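Local coordinates for protein putative hydrolase (Shewanella frigidimarina, PDB 3LHO) that probably acts as an iron-dependent dioxygenase of the 2-oxoadipate dioxygenase/decarboxylase family, and carries nickel at its metal site in this crystal, at residues H113-Q118 against R134-D139; H165-I170 against F233-R238. One frame throughout, in Å; residues are numbered along the deposited sequence.

Contact 1: H113-Q118 against R134-D139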
ATOM      1  N   HIS A 113      13.451   7.562 -14.546  1.00 16.66           N
ATOM      2  CA  HIS A 113      14.760   8.021 -14.044  1.00 20.17           C
ATOM      3  C   HIS A 113      14.791   9.501 -13.808  1.00 18.48           C
ATOM      4  O   HIS A 113      15.380   9.969 -12.824  1.00 23.10           O
ATOM      5  CB  HIS A 113      15.908   7.614 -14.943  1.00 19.65           C
ATOM      6  CG  HIS A 113      16.333   6.215 -14.732  1.00 21.03           C
ATOM      7  ND1 HIS A 113      17.162   5.845 -13.694  1.00 22.17           N
ATOM      8  CD2 HIS A 113      16.014   5.082 -15.392  1.00 22.08           C
ATOM      9  CE1 HIS A 113      17.364   4.540 -13.753  1.00 18.35           C
ATOM     10  NE2 HIS A 113      16.654   4.051 -14.755  1.00 23.16           N
ATOM     11  N   GLY A 114      14.111  10.253 -14.661  1.00 20.76           N
ATOM     12  CA  GLY A 114      14.051  11.683 -14.523  1.00 18.18           C
ATOM     13  C   GLY A 114      13.373  12.167 -13.267  1.00 23.37           C
ATOM     14  O   GLY A 114      13.742  13.218 -12.713  1.00 20.02           O
ATOM     15  N   LEU A 115      12.360  11.422 -12.811  1.00 22.11           N
ATOM     16  CA  LEU A 115      11.675  11.777 -11.562  1.00 19.81           C
ATOM     17  C   LEU A 115      12.563  11.439 -10.370  1.00 19.47           C
ATOM     18  O   LEU A 115      12.698  12.222  -9.457  1.00 17.33           O
ATOM     19  CB  LEU A 115      10.342  11.021 -11.463  1.00 21.19           C
ATOM     20  CG  LEU A 115       9.361  11.105 -12.671  1.00 19.52           C
ATOM     21  CD1 LEU A 115       8.077  10.370 -12.358  1.00 21.32           C
ATOM     22  CD2 LEU A 115       9.026  12.524 -13.067  1.00 20.82           C
ATOM     23  N   ILE A 116      13.158  10.257 -10.386  1.00 18.53           N
ATOM     24  CA  ILE A 116      13.962   9.809  -9.238  1.00 21.41           C
ATOM     25  C   ILE A 116      15.273  10.579  -9.119  1.00 18.66           C
ATOM     26  O   ILE A 116      15.781  10.739  -8.034  1.00 21.11           O
ATOM     27  CB  ILE A 116      14.197   8.307  -9.275  1.00 19.71           C
ATOM     28  CG1 ILE A 116      12.834   7.560  -9.295  1.00 20.93           C
ATOM     29  CG2 ILE A 116      15.069   7.850  -8.074  1.00 14.78           C
ATOM     30  CD1 ILE A 116      11.947   7.913  -8.116  1.00 18.99           C
ATOM     31  N   ASP A 117      15.788  11.112 -10.236  1.00 17.70           N
ATOM     32  CA  ASP A 117      16.963  11.964 -10.201  1.00 19.07           C
ATOM     33  C   ASP A 117      16.655  13.147  -9.346  1.00 18.61           C
ATOM     34  O   ASP A 117      17.558  13.746  -8.785  1.00 21.06           O
ATOM     35  CB  ASP A 117      17.365  12.478 -11.587  1.00 20.41           C
ATOM     36  CG  ASP A 117      18.066  11.449 -12.410  1.00 22.87           C
ATOM     37  OD1 ASP A 117      18.401  10.376 -11.882  1.00 32.38           O
ATOM     38  OD2 ASP A 117      18.225  11.710 -13.621  1.00 28.36           O
ATOM     39  N   GLN A 118      15.396  13.519  -9.217  1.00 17.18           N
ATOM     40  CA  GLN A 118      15.089  14.711  -8.388  1.00 16.21           C
ATOM     41  C   GLN A 118      15.009  14.461  -6.882  1.00 20.13           C
ATOM     42  O   GLN A 118      14.964  15.428  -6.080  1.00 19.62           O
ATOM     43  CB  GLN A 118      13.805  15.371  -8.869  1.00 19.28           C
ATOM     44  CG  GLN A 118      13.894  15.927 -10.287  1.00 18.27           C
ATOM     45  CD  GLN A 118      12.524  16.294 -10.854  1.00 24.60           C
ATOM     46  OE1 GLN A 118      11.874  17.225 -10.378  1.00 19.78           O
ATOM     47  NE2 GLN A 118      12.085  15.569 -11.894  1.00 24.19           N
ATOM     48  N   ARG A 134       5.694  13.436  -3.040  1.00 18.74           N
ATOM     49  CA  ARG A 134       6.369  13.654  -4.287  1.00 22.45           C
ATOM     50  C   ARG A 134       7.606  14.478  -4.093  1.00 20.55           C
ATOM     51  O   ARG A 134       7.538  15.521  -3.493  1.00 26.34           O
ATOM     52  CB  ARG A 134       5.456  14.409  -5.274  1.00 27.20           C
ATOM     53  CG  ARG A 134       4.962  13.522  -6.383  1.00 25.44           C
ATOM     54  CD  ARG A 134       4.465  14.308  -7.566  1.00 23.35           C
ATOM     55  NE  ARG A 134       3.511  15.361  -7.201  1.00 24.53           N
ATOM     56  CZ  ARG A 134       3.624  16.636  -7.550  1.00 35.65           C
ATOM     57  NH1 ARG A 134       4.658  17.061  -8.283  1.00 32.12           N
ATOM     58  NH2 ARG A 134       2.693  17.501  -7.152  1.00 30.60           N
ATOM     59  N   HIS A 135       8.698  14.062  -4.698  1.00 20.80           N
ATOM     60  CA  HIS A 135       9.948  14.817  -4.630  1.00 20.98           C
ATOM     61  C   HIS A 135      10.310  15.476  -5.983  1.00 23.20           C
ATOM     62  O   HIS A 135      11.379  16.088  -6.109  1.00 25.50           O
ATOM     63  CB  HIS A 135      11.083  13.893  -4.219  1.00 20.21           C
ATOM     64  CG  HIS A 135      10.968  13.350  -2.823  1.00 22.98           C
ATOM     65  ND1 HIS A 135      11.820  13.725  -1.801  1.00 25.19           N
ATOM     66  CD2 HIS A 135      10.132  12.421  -2.295  1.00 22.53           C
ATOM     67  CE1 HIS A 135      11.499  13.061  -0.699  1.00 24.76           C
ATOM     68  NE2 HIS A 135      10.474  12.268  -0.971  1.00 25.29           N
ATOM     69  N   TRP A 136       9.429  15.334  -6.980  1.00 19.41           N
ATOM     70  CA  TRP A 136       9.726  15.689  -8.365  1.00 15.36           C
ATOM     71  C   TRP A 136       8.584  16.505  -8.952  1.00 17.54           C
ATOM     72  O   TRP A 136       7.449  16.368  -8.533  1.00 19.69           O
ATOM     73  CB  TRP A 136       9.955  14.418  -9.224  1.00 17.27           C
ATOM     74  CG  TRP A 136       8.934  13.397  -8.956  1.00 18.24           C
ATOM     75  CD1 TRP A 136       7.683  13.329  -9.511  1.00 19.12           C
ATOM     76  CD2 TRP A 136       9.031  12.308  -8.037  1.00 18.63           C
ATOM     77  NE1 TRP A 136       6.990  12.271  -8.986  1.00 16.59           N
ATOM     78  CE2 TRP A 136       7.787  11.622  -8.077  1.00 16.91           C
ATOM     79  CE3 TRP A 136      10.039  11.843  -7.173  1.00 14.88           C
ATOM     80  CZ2 TRP A 136       7.534  10.495  -7.307  1.00 17.66           C
ATOM     81  CZ3 TRP A 136       9.787  10.742  -6.397  1.00 12.67           C
ATOM     82  CH2 TRP A 136       8.535  10.061  -6.479  1.00 18.15           C
ATOM     83  N   ASP A 137       8.936  17.413  -9.852  1.00 22.38           N
ATOM     84  CA  ASP A 137       7.994  18.006 -10.813  1.00 20.78           C
ATOM     85  C   ASP A 137       7.637  16.963 -11.862  1.00 19.60           C
ATOM     86  O   ASP A 137       8.492  16.203 -12.323  1.00 19.55           O
ATOM     87  CB  ASP A 137       8.625  19.174 -11.536  1.00 21.11           C
ATOM     88  CG  ASP A 137       8.870  20.328 -10.616  1.00 25.06           C
ATOM     89  OD1 ASP A 137       8.008  20.546  -9.745  1.00 28.21           O
ATOM     90  OD2 ASP A 137       9.925  20.970 -10.732  1.00 38.87           O
ATOM     91  N   VAL A 138       6.375  16.934 -12.241  1.00 19.44           N
ATOM     92  CA  VAL A 138       5.949  16.030 -13.297  1.00 18.82           C
ATOM     93  C   VAL A 138       4.801  16.684 -14.061  1.00 20.04           C
ATOM     94  O   VAL A 138       3.947  17.364 -13.461  1.00 18.04           O
ATOM     95  CB  VAL A 138       5.593  14.647 -12.712  1.00 21.42           C
ATOM     96  CG1 VAL A 138       4.613  14.749 -11.554  1.00 16.64           C
ATOM     97  CG2 VAL A 138       5.098  13.694 -13.811  1.00 23.21           C
ATOM     98  N   ASP A 139       4.800  16.493 -15.375  1.00 17.92           N
ATOM     99  CA  ASP A 139       3.742  17.073 -16.233  1.00 18.70           C
ATOM    100  C   ASP A 139       2.728  16.007 -16.680  1.00 16.59           C
ATOM    101  O   ASP A 139       2.936  14.801 -16.483  1.00 17.18           O
ATOM    102  CB  ASP A 139       4.309  17.845 -17.449  1.00 19.04           C
ATOM    103  CG  ASP A 139       5.081  16.969 -18.439  1.00 21.08           C
ATOM    104  OD1 ASP A 139       5.058  15.722 -18.378  1.00 24.14           O
ATOM    105  OD2 ASP A 139       5.763  17.578 -19.278  1.00 26.86           O
TER
HETATM  106  O   HOH W   1      13.112  16.990  -4.165  1.00 38.98           O
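The C-terminal end of helix 106-116 packs against the irregular loop that leads into helix 140-149, with Leu115 and Trp136 at the centre. Leu115 CB sits over the five-membered ring of Trp136 in a CH-pi contact, 3.9 Å from the ring centroid and 17° off the normal, while Arg134 CG lies on the opposite face. Trp136 CG stands between the backbone N and the carbonyl carbon (chi1 45°), which lays the indole along the helix end; Ile116 CD1 comes to the six-membered ring at CZ3, 4.0 Å away. Leu115 CD2 extends the apolar patch to Val138 CB at 4.1 Å. On the outer side the Gln118 amide crosses Trp136 CB and is gripped at both ends: OE1 accepts from Asp137 N at 3.0 Å, the donor tilted 30° from the carbonyl plane, and NE2 donates to Gly114 O at 3.0 Å in a nearly straight bond. These two bonds fix the amide's rotation. A water donates to both Gln118 O and His135 O, joining two backbone carbonyls. Trp136 NE1 bonds to Ala157 O of helix 151-159. The loop ends at Asp139, N-cap of helix 140-149, after Val138 bonds through its backbone to Thr223, between strands 217-222 and 225-230.

Contact 2: H165-I170 against F233-R238. With NI (nickel (II) ion), chain B.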
ATOM      1  N   HIS A 165      -1.945   1.457   0.619  1.00 19.06           N
ATOM      2  CA  HIS A 165      -3.143   1.113   1.430  1.00 18.20           C
ATOM      3  C   HIS A 165      -2.784   0.552   2.789  1.00 15.90           C
ATOM      4  O   HIS A 165      -1.670   0.054   2.995  1.00 16.32           O
ATOM      5  CB  HIS A 165      -4.103   0.158   0.680  1.00 15.03           C
ATOM      6  CG  HIS A 165      -3.512  -1.161   0.295  1.00 19.43           C
ATOM      7  ND1 HIS A 165      -2.877  -1.379  -0.909  1.00 18.69           N
ATOM      8  CD2 HIS A 165      -3.567  -2.369   0.910  1.00 17.42           C
ATOM      9  CE1 HIS A 165      -2.505  -2.640  -0.993  1.00 16.14           C
ATOM     10  NE2 HIS A 165      -2.899  -3.270   0.110  1.00 20.09           N
ATOM     11  N   PHE A 166      -3.727   0.706   3.722  1.00 15.29           N
ATOM     12  CA  PHE A 166      -3.810  -0.107   4.933  1.00 16.50           C
ATOM     13  C   PHE A 166      -4.869  -1.173   4.743  1.00 17.98           C
ATOM     14  O   PHE A 166      -5.865  -0.931   4.050  1.00 15.94           O
ATOM     15  CB  PHE A 166      -4.227   0.744   6.091  1.00 17.64           C
ATOM     16  CG  PHE A 166      -3.120   1.538   6.646  1.00 12.50           C
ATOM     17  CD1 PHE A 166      -2.572   2.580   5.913  1.00 20.85           C
ATOM     18  CD2 PHE A 166      -2.627   1.263   7.925  1.00 17.70           C
ATOM     19  CE1 PHE A 166      -1.534   3.345   6.448  1.00 10.61           C
ATOM     20  CE2 PHE A 166      -1.611   2.065   8.470  1.00 19.97           C
ATOM     21  CZ  PHE A 166      -1.039   3.047   7.705  1.00 18.60           C
ATOM     22  N   THR A 167      -4.658  -2.323   5.387  1.00 15.99           N
ATOM     23  CA  THR A 167      -5.588  -3.429   5.365  1.00 17.75           C
ATOM     24  C   THR A 167      -5.963  -3.898   6.766  1.00 16.90           C
ATOM     25  O   THR A 167      -5.085  -4.302   7.539  1.00 14.65           O
ATOM     26  CB  THR A 167      -5.006  -4.615   4.596  1.00 14.20           C
ATOM     27  OG1 THR A 167      -4.676  -4.197   3.263  1.00 16.67           O
ATOM     28  CG2 THR A 167      -6.056  -5.765   4.562  1.00 14.63           C
ATOM     29  N   VAL A 168      -7.260  -3.826   7.080  1.00 13.83           N
ATOM     30  CA  VAL A 168      -7.817  -4.294   8.333  1.00 11.56           C
ATOM     31  C   VAL A 168      -7.770  -5.791   8.464  1.00 15.47           C
ATOM     32  O   VAL A 168      -8.057  -6.507   7.502  1.00 14.20           O
ATOM     33  CB  VAL A 168      -9.266  -3.785   8.503  1.00 12.93           C
ATOM     34  CG1 VAL A 168      -9.894  -4.336   9.780  1.00 14.39           C
ATOM     35  CG2 VAL A 168      -9.250  -2.222   8.515  1.00 18.22           C
ATOM     36  N   SER A 169      -7.377  -6.274   9.647  1.00 14.27           N
ATOM     37  CA  SER A 169      -7.379  -7.674   9.919  1.00 16.41           C
ATOM     38  C   SER A 169      -8.776  -8.045  10.397  1.00 16.21           C
ATOM     39  O   SER A 169      -9.173  -7.683  11.531  1.00 16.48           O
ATOM     40  CB  SER A 169      -6.376  -8.028  11.027  1.00 19.09           C
ATOM     41  OG  SER A 169      -6.542  -9.384  11.405  1.00 13.69           O
ATOM     42  N   ILE A 170      -9.485  -8.786   9.545  1.00 15.40           N
ATOM     43  CA  ILE A 170     -10.817  -9.289   9.880  0.60 17.33           C
ATOM     44  C   ILE A 170     -10.677 -10.308  11.024  1.00 15.29           C
ATOM     45  O   ILE A 170     -11.478 -10.296  11.956  1.00 17.16           O
ATOM     46  CB  ILE A 170     -11.535  -9.914   8.650  0.60 16.73           C
ATOM     47  CG1 ILE A 170     -11.841  -8.817   7.606  0.60 20.59           C
ATOM     48  CG2 ILE A 170     -12.834 -10.615   9.075  0.60 16.95           C
ATOM     49  CD1 ILE A 170     -12.299  -9.365   6.259  0.60  9.48           C
ATOM     50  N   PHE A 233      -7.596   3.016  -2.005  1.00 18.73           N
ATOM     51  CA  PHE A 233      -8.620   2.294  -1.292  1.00 17.76           C
ATOM     52  C   PHE A 233      -8.136   1.871   0.121  1.00 20.02           C
ATOM     53  O   PHE A 233      -6.948   1.963   0.433  1.00 19.82           O
ATOM     54  CB  PHE A 233      -9.058   1.044  -2.078  1.00 15.56           C
ATOM     55  CG  PHE A 233      -7.941   0.125  -2.473  1.00 18.48           C
ATOM     56  CD1 PHE A 233      -7.328  -0.695  -1.525  1.00 22.57           C
ATOM     57  CD2 PHE A 233      -7.512   0.052  -3.788  1.00 23.45           C
ATOM     58  CE1 PHE A 233      -6.281  -1.554  -1.877  1.00 23.15           C
ATOM     59  CE2 PHE A 233      -6.493  -0.806  -4.162  1.00 21.21           C
ATOM     60  CZ  PHE A 233      -5.870  -1.620  -3.189  1.00 31.17           C
ATOM     61  N   TYR A 234      -9.110   1.450   0.941  1.00 16.34           N
ATOM     62  CA  TYR A 234      -8.922   0.789   2.234  1.00 17.21           C
ATOM     63  C   TYR A 234      -9.351  -0.667   2.010  1.00 17.57           C
ATOM     64  O   TYR A 234     -10.394  -0.923   1.420  1.00 17.04           O
ATOM     65  CB  TYR A 234      -9.852   1.459   3.224  1.00 20.78           C
ATOM     66  CG  TYR A 234      -9.627   1.310   4.718  1.00 21.24           C
ATOM     67  CD1 TYR A 234      -8.343   1.215   5.287  1.00 20.40           C
ATOM     68  CD2 TYR A 234     -10.724   1.352   5.588  1.00 15.11           C
ATOM     69  CE1 TYR A 234      -8.179   1.115   6.684  1.00 18.65           C
ATOM     70  CE2 TYR A 234     -10.556   1.280   6.966  1.00 18.37           C
ATOM     71  CZ  TYR A 234      -9.282   1.187   7.508  1.00 16.43           C
ATOM     72  OH  TYR A 234      -9.144   1.112   8.875  1.00 14.97           O
ATOM     73  N   GLU A 235      -8.544  -1.592   2.499  1.00 15.40           N
ATOM     74  CA  GLU A 235      -8.672  -3.017   2.241  1.00 17.41           C
ATOM     75  C   GLU A 235      -8.976  -3.795   3.538  1.00 17.95           C
ATOM     76  O   GLU A 235      -8.758  -3.282   4.634  1.00 17.49           O
ATOM     77  CB  GLU A 235      -7.374  -3.499   1.634  1.00 17.18           C
ATOM     78  CG  GLU A 235      -7.392  -4.894   0.991  1.00 17.15           C
ATOM     79  CD  GLU A 235      -6.087  -5.173   0.222  1.00 23.20           C
ATOM     80  OE1 GLU A 235      -5.064  -5.471   0.889  1.00 20.10           O
ATOM     81  OE2 GLU A 235      -6.071  -5.087  -1.038  1.00 19.54           O
ATOM     82  N   PHE A 236      -9.501  -5.017   3.374  1.00 19.14           N
ATOM     83  CA  PHE A 236      -9.935  -5.904   4.475  1.00 18.02           C
ATOM     84  C   PHE A 236      -9.464  -7.289   4.127  1.00 18.30           C
ATOM     85  O   PHE A 236      -9.612  -7.722   3.005  1.00 20.20           O
ATOM     86  CB  PHE A 236     -11.466  -5.825   4.642  1.00 15.72           C
ATOM     87  CG  PHE A 236     -11.963  -4.402   4.694  1.00 17.37           C
ATOM     88  CD1 PHE A 236     -12.029  -3.728   5.892  1.00 18.37           C
ATOM     89  CD2 PHE A 236     -12.270  -3.709   3.531  1.00 21.82           C
ATOM     90  CE1 PHE A 236     -12.403  -2.387   5.925  1.00 19.46           C
ATOM     91  CE2 PHE A 236     -12.657  -2.363   3.573  1.00 18.66           C
ATOM     92  CZ  PHE A 236     -12.706  -1.713   4.760  1.00 20.00           C
ATOM     93  N   ALA A 237      -8.848  -7.991   5.073  1.00 16.89           N
ATOM     94  CA  ALA A 237      -8.337  -9.332   4.790  1.00 15.03           C
ATOM     95  C   ALA A 237      -8.661 -10.295   5.930  1.00 14.53           C
ATOM     96  O   ALA A 237      -8.470  -9.972   7.108  1.00 15.32           O
ATOM     97  CB  ALA A 237      -6.790  -9.289   4.566  1.00 14.93           C
ATOM     98  N   ARG A 238      -9.153 -11.477   5.564  1.00 16.35           N
ATOM     99  CA  ARG A 238      -9.241 -12.590   6.465  1.00 17.76           C
ATOM    100  C   ARG A 238      -8.239 -13.656   6.038  1.00 19.11           C
ATOM    101  O   ARG A 238      -8.288 -14.114   4.916  1.00 20.61           O
ATOM    102  CB  ARG A 238     -10.647 -13.184   6.472  1.00 18.43           C
ATOM    103  CG  ARG A 238     -10.797 -14.352   7.452  1.00 20.25           C
ATOM    104  CD  ARG A 238     -12.240 -14.751   7.700  1.00 25.45           C
ATOM    105  NE  ARG A 238     -12.310 -16.020   8.443  1.00 26.23           N
ATOM    106  CZ  ARG A 238     -13.417 -16.737   8.639  1.00 26.86           C
ATOM    107  NH1 ARG A 238     -14.588 -16.351   8.159  1.00 23.53           N
ATOM    108  NH2 ARG A 238     -13.352 -17.855   9.335  1.00 23.00           N
TER
HETATM  109 NI    NI B 267      -3.010  -5.389   0.219  1.00 23.76          NI
HETATM  110  O   HOH W   2      -3.710  -5.648  -2.079  1.00 27.17           O
HETATM  111  O   HOH W   3      -3.040  -7.370  -0.251  1.00 21.10           O
HETATM  112  O   HOH W   4      -1.038  -5.929  -0.820  1.00 21.20           O
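Strands 165-169 and 235-239 run parallel in the central mixed sheet, and His165 and Glu235 bring their side chains together on a nickel ion. His165 NE2 binds the metal at 2.1 Å and Glu235 OE1 at 2.2 Å; His41 of strand 39-47 and three waters complete six ligands, two histidines and a glutamate being a facial set common among iron dioxygenases of the glyoxalase (VOC) clan. Glu235 CG is anti to the backbone N (chi1 -167°) and the chain continues extended, carrying the carboxylate to the ion. Thr167 OG1 donates to Glu235 OE1 at 2.7 Å, on the anti side and 33° out of the carboxylate plane, a second-shell bond on the very oxygen that holds the metal. With an alanine in place of Thr167, that carboxylate oxygen would probably lose its hydroxyl donor and the Glu235 side chain would be freer to turn. Phe233 CE1 lies over one face of the His165 ring, 3.5 Å from CG. Packing is tight through the strand pair and on the face of Val168 and Phe236: four backbone bonds link the strands, among them Ala237 N to Val168 O at 3.0 Å, and Val168 packs CG2 against Tyr234 CZ at 3.6 Å and CB against Phe236 CD1 at 3.8 Å. Beyond the ion the site is wetter: waters take three of its positions, one of them also donating to Glu235 OE2, and a glycerol, probably from the crystallisation liquor, lies near Glu235. Strand 39-47 pairs with 165-169 on its far edge and strand 208-212 with 235-239, while helix 22-32 packs on Tyr234 and Phe236.

The centre of contact 2, inside the central sheet, is about 10 Å from the centre of the chain; that of contact 1, which is partly exposed, is about 20 Å from it, on the other side. Their centres are about 30 Å apart and they share no helix or strand; along the sequence contact 1 closes before contact 2 opens. The chemistry follows the place. Contact 1 joins a helix end to a loop without repeating backbone pairing, so one glutamine amide, a water and a tryptophan face do the work. In contact 2 regular parallel strand pairing sets the frame, and buried polar side chains serve a metal.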